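Local atomic coordinates of hydroxyethylthiazole kinase (Pyrococcus horikoshii, PDB entry 3HPD), a protein that probably catalyses the magnesium-dependent transfer of a phosphate group from ATP to the hydroxyl of 4-methyl-5-beta-hydroxyethylthiazole, a step of thiamine biosynthesis. Residues Leu107-Ser111 / Arg112-Val116; Ala217-Thr220 / Phe221-Ala225. One frame throughout, in Å; residues are numbered along the deposited sequence.

Contact 1. Residues Leu107-Ser111 / Arg112-Val116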
loop_
_atom_site.group_PDB
_atom_site.type_symbol
_atom_site.label_atom_id
_atom_site.label_comp_id
_atom_site.label_asym_id
_atom_site.label_seq_id
_atom_site.Cartn_x
_atom_site.Cartn_y
_atom_site.Cartn_z
ATOM N N LEU A 107 24.880 8.097 -0.664
ATOM C CA LEU A 107 26.338 8.053 -0.589
ATOM C C LEU A 107 26.818 7.602 0.787
ATOM O O LEU A 107 27.848 6.938 0.907
ATOM C CB LEU A 107 26.930 9.425 -0.930
ATOM C CG LEU A 107 26.714 9.873 -2.380
ATOM C CD1 LEU A 107 27.294 11.267 -2.593
ATOM C CD2 LEU A 107 27.364 8.867 -3.321
ATOM N N GLU A 108 26.060 7.957 1.819
ATOM C CA GLU A 108 26.389 7.590 3.190
ATOM C C GLU A 108 26.330 6.068 3.340
ATOM O O GLU A 108 27.196 5.452 3.966
ATOM C CB GLU A 108 25.395 8.253 4.143
ATOM C CG GLU A 108 25.761 8.172 5.606
ATOM C CD GLU A 108 24.774 8.923 6.483
ATOM O OE1 GLU A 108 24.007 9.750 5.939
ATOM O OE2 GLU A 108 24.774 8.697 7.712
ATOM N N ILE A 109 25.299 5.467 2.759
ATOM C CA ILE A 109 25.123 4.022 2.810
ATOM C C ILE A 109 26.188 3.343 1.945
ATOM O O ILE A 109 26.778 2.332 2.338
ATOM C CB ILE A 109 23.707 3.641 2.320
ATOM C CG1 ILE A 109 22.672 4.139 3.335
ATOM C CG2 ILE A 109 23.598 2.130 2.106
ATOM C CD1 ILE A 109 21.237 3.999 2.878
ATOM N N LEU A 110 26.437 3.911 0.768
ATOM C CA LEU A 110 27.438 3.364 -0.142
ATOM C C LEU A 110 28.839 3.424 0.465
ATOM O O LEU A 110 29.675 2.556 0.206
ATOM C CB LEU A 110 27.412 4.126 -1.472
ATOM C CG LEU A 110 26.245 3.780 -2.399
ATOM C CD1 LEU A 110 26.083 4.838 -3.477
ATOM C CD2 LEU A 110 26.489 2.409 -3.012
ATOM N N SER A 111 29.090 4.447 1.276
ATOM C CA SER A 111 30.394 4.606 1.908
ATOM C C SER A 111 30.647 3.456 2.875
ATOM O O SER A 111 31.770 2.975 3.004
ATOM C CB SER A 111 30.468 5.935 2.660
ATOM O OG SER A 111 31.772 6.148 3.169
ATOM N N ARG A 112 29.596 3.018 3.557
ATOM C CA ARG A 112 29.726 1.914 4.491
ATOM C C ARG A 112 29.840 0.601 3.724
ATOM O O ARG A 112 30.482 -0.341 4.186
ATOM C CB ARG A 112 28.541 1.909 5.453
ATOM C CG ARG A 112 28.588 3.101 6.400
ATOM C CD ARG A 112 27.355 3.213 7.266
ATOM N NE ARG A 112 27.499 4.251 8.285
ATOM C CZ ARG A 112 27.646 5.549 8.029
ATOM N NH1 ARG A 112 27.670 5.992 6.777
ATOM N NH2 ARG A 112 27.761 6.409 9.030
ATOM N N GLY A 113 29.228 0.548 2.543
ATOM C CA GLY A 113 29.322 -0.644 1.721
ATOM C C GLY A 113 28.058 -1.448 1.497
ATOM O O GLY A 113 27.384 -1.847 2.447
ATOM N N VAL A 114 27.740 -1.678 0.226
ATOM C CA VAL A 114 26.577 -2.469 -0.160
ATOM C C VAL A 114 27.066 -3.517 -1.154
ATOM O O VAL A 114 28.181 -3.419 -1.668
ATOM C CB VAL A 114 25.472 -1.607 -0.827
ATOM C CG1 VAL A 114 25.090 -0.449 0.082
ATOM C CG2 VAL A 114 25.942 -1.103 -2.183
ATOM N N ASP A 115 26.237 -4.516 -1.423
ATOM C CA ASP A 115 26.608 -5.579 -2.344
ATOM C C ASP A 115 26.052 -5.363 -3.740
ATOM O O ASP A 115 26.608 -5.853 -4.718
ATOM C CB ASP A 115 26.148 -6.915 -1.773
ATOM C CG ASP A 115 26.865 -7.253 -0.482
ATOM O OD1 ASP A 115 28.016 -7.732 -0.560
ATOM O OD2 ASP A 115 26.295 -7.012 0.605
ATOM N N VAL A 116 24.951 -4.624 -3.822
ATOM C CA VAL A 116 24.322 -4.307 -5.098
ATOM C C VAL A 116 23.723 -2.910 -5.030
ATOM O O VAL A 116 23.043 -2.568 -4.060
ATOM C CB VAL A 116 23.178 -5.295 -5.457
ATOM C CG1 VAL A 116 22.453 -4.822 -6.722
ATOM C CG2 VAL A 116 23.735 -6.691 -5.682
HETATM O O HOH W 1 29.351 0.314 -1.672
#
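R112 runs back alongside E108, one turn earlier, the two side chains pointing the same way. With CG placed beside its own backbone N (chi1 -69°) and the chain extended as far as NE, R112 brings NH1 within 2.9 Å of the carbonyl O of E108. The oxygen lies in the guanidinium plane, at its edge, whereas NH1 approaches from above the carbonyl plane; the backbone N of R112 adds a weak bond to the same atom. Carboxylate and guanidinium are turned 54° apart, and E108 OE2 sits 4.0 Å from R112 NH2, well out of the guanidinium plane, a long, purely electrostatic pairing. Stronger partners lie outside: R72 for E108, E80 for R112. Were R112 an alanine, E80 would probably lose this salt-bridge partner and the E108 carbonyl its side-chain donor.

G113, at positive phi, ends the helix and gives its N to I109 O at 3.0 Å. Beyond it V114 folds back: CG1 meets I109 CG2 at 3.6 Å, the side chains nearly perpendicular, and CG2 meets L110 CD2. A water accepts from V114 N and lies 2.9 Å from L110 O.

This turn joins helix 100-112 to strand 116-120; E108, I109 and R112 face helix 69-85, L110 reaches helix 121-131, and I109, L110 and V114 pack on strand 89-92.

Contact 2. Residues Ala217-Thr220 / Phe221-Ala225; sequences ALVT and FGIAA
V219 and I223, one turn apart, lie side by side and point the same way, with V219 CG1 3.7 Å from I223 CD1. V219 turns CG1 anti to its backbone N (chi1 167°), beside the carbonyl carbon and hence toward the following turn. I223 keeps CG1 beside its own N, and this methylene rests 3.1 Å from V219 O, the oxygen that its N also bonds at 2.9 Å. The same pattern of a carbon beside a carbonyl recurs with F221, whose CB lies 3.3 Å from A217 O, and with A224, whose CB lies 3.5 Å from T220 O.

Behind these contacts stands the regular i to i+4 hydrogen bonding of the alpha helix. F221 N donates to A217 O with an N-H...O angle of 163°, and A224 N continues the series on T220 O at 3.0 Å. G222 N bonds L218 O at 2.9 Å from above the carbonyl plane. A CB at G222 would probably crowd that same oxygen unless the backbone shifted slightly. T220 turns its hydroxyl back along the helix to S216 O, which satisfies OG1 of this buried residue.

The segment forms the middle of helix 210-231. A217, T220 and F221 pack against helix 193-205, F221 touching V197 and L200, while I223 meets V253 and Y257 of helix 251-257. L218 touches D169 and V171 of strand 169-172 and lies near T165 and K118, predicted to bind ATP.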
loop_
_atom_site.group_PDB
_atom_site.type_symbol
_atom_site.label_atom_id
_atom_site.label_comp_id
_atom_site.label_asym_id
_atom_site.label_seq_id
_atom_site.Cartn_x
_atom_site.Cartn_y
_atom_site.Cartn_z
ATOM N N ALA A 217 17.803 -11.279 -11.616
ATOM C CA ALA A 217 16.609 -10.551 -11.193
ATOM C C ALA A 217 16.032 -9.735 -12.344
ATOM O O ALA A 217 14.819 -9.706 -12.551
ATOM C CB ALA A 217 16.944 -9.635 -10.024
ATOM N N LEU A 218 16.910 -9.080 -13.097
ATOM C CA LEU A 218 16.488 -8.255 -14.221
ATOM C C LEU A 218 15.890 -9.078 -15.354
ATOM O O LEU A 218 14.907 -8.669 -15.970
ATOM C CB LEU A 218 17.670 -7.422 -14.728
ATOM C CG LEU A 218 18.046 -6.263 -13.799
ATOM C CD1 LEU A 218 19.486 -5.840 -14.037
ATOM C CD2 LEU A 218 17.087 -5.099 -14.025
ATOM N N VAL A 219 16.479 -10.238 -15.629
ATOM C CA VAL A 219 15.971 -11.102 -16.686
ATOM C C VAL A 219 14.621 -11.682 -16.276
ATOM O O VAL A 219 13.657 -11.653 -17.040
ATOM C CB VAL A 219 16.957 -12.253 -16.984
ATOM C CG1 VAL A 219 16.285 -13.319 -17.844
ATOM C CG2 VAL A 219 18.188 -11.698 -17.690
ATOM N N THR A 220 14.555 -12.203 -15.057
ATOM C CA THR A 220 13.317 -12.786 -14.557
ATOM C C THR A 220 12.173 -11.777 -14.553
ATOM O O THR A 220 11.075 -12.071 -15.029
ATOM C CB THR A 220 13.512 -13.343 -13.132
ATOM O OG1 THR A 220 14.466 -14.411 -13.173
ATOM C CG2 THR A 220 12.203 -13.873 -12.577
ATOM N N PHE A 221 12.425 -10.586 -14.023
ATOM C CA PHE A 221 11.378 -9.568 -13.963
ATOM C C PHE A 221 11.031 -9.044 -15.352
ATOM O O PHE A 221 9.867 -8.764 -15.650
ATOM C CB PHE A 221 11.815 -8.401 -13.075
ATOM C CG PHE A 221 10.727 -7.397 -12.823
ATOM C CD1 PHE A 221 9.686 -7.690 -11.948
ATOM C CD2 PHE A 221 10.725 -6.173 -13.483
ATOM C CE1 PHE A 221 8.657 -6.774 -11.726
ATOM C CE2 PHE A 221 9.700 -5.247 -13.269
ATOM C CZ PHE A 221 8.665 -5.551 -12.392
ATOM N N GLY A 222 12.051 -8.901 -16.194
ATOM C CA GLY A 222 11.833 -8.415 -17.545
ATOM C C GLY A 222 10.945 -9.358 -18.335
ATOM O O GLY A 222 10.079 -8.924 -19.097
ATOM N N ILE A 223 11.170 -10.656 -18.160
ATOM C CA ILE A 223 10.368 -11.668 -18.840
ATOM C C ILE A 223 8.945 -11.650 -18.283
ATOM O O ILE A 223 7.975 -11.786 -19.032
ATOM C CB ILE A 223 10.968 -13.083 -18.649
ATOM C CG1 ILE A 223 12.330 -13.163 -19.351
ATOM C CG2 ILE A 223 10.004 -14.137 -19.207
ATOM C CD1 ILE A 223 13.032 -14.511 -19.206
ATOM N N ALA A 224 8.820 -11.486 -16.968
ATOM C CA ALA A 224 7.499 -11.448 -16.347
ATOM C C ALA A 224 6.709 -10.284 -16.935
ATOM O O ALA A 224 5.499 -10.389 -17.157
ATOM C CB ALA A 224 7.626 -11.293 -14.824
ATOM N N ALA A 225 7.403 -9.178 -17.193
ATOM C CA ALA A 225 6.769 -7.994 -17.764
ATOM C C ALA A 225 6.258 -8.287 -19.176
ATOM O O ALA A 225 5.147 -7.898 -19.542
ATOM C CB ALA A 225 7.763 -6.834 -17.787
#

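The two contacts lie on opposite sides of the chain's centre, with their centres about 25 Å apart, and share no helix. Contact 1 is partly buried and marks a helix end, where charged side chains, a glycine and a water accompany the change from helix to strand. Contact 2 is wholly buried inside a continuing helix, and its chemistry is that of backbone hydrogen bonds and one aliphatic pair, with F221 packing outward. Both flank the mixed sheet of the ribokinase-like fold. Only contact 2 comes close to the predicted ATP site, through L218; contact 1 is tied to it by leading into strand 116-120, which carries K118.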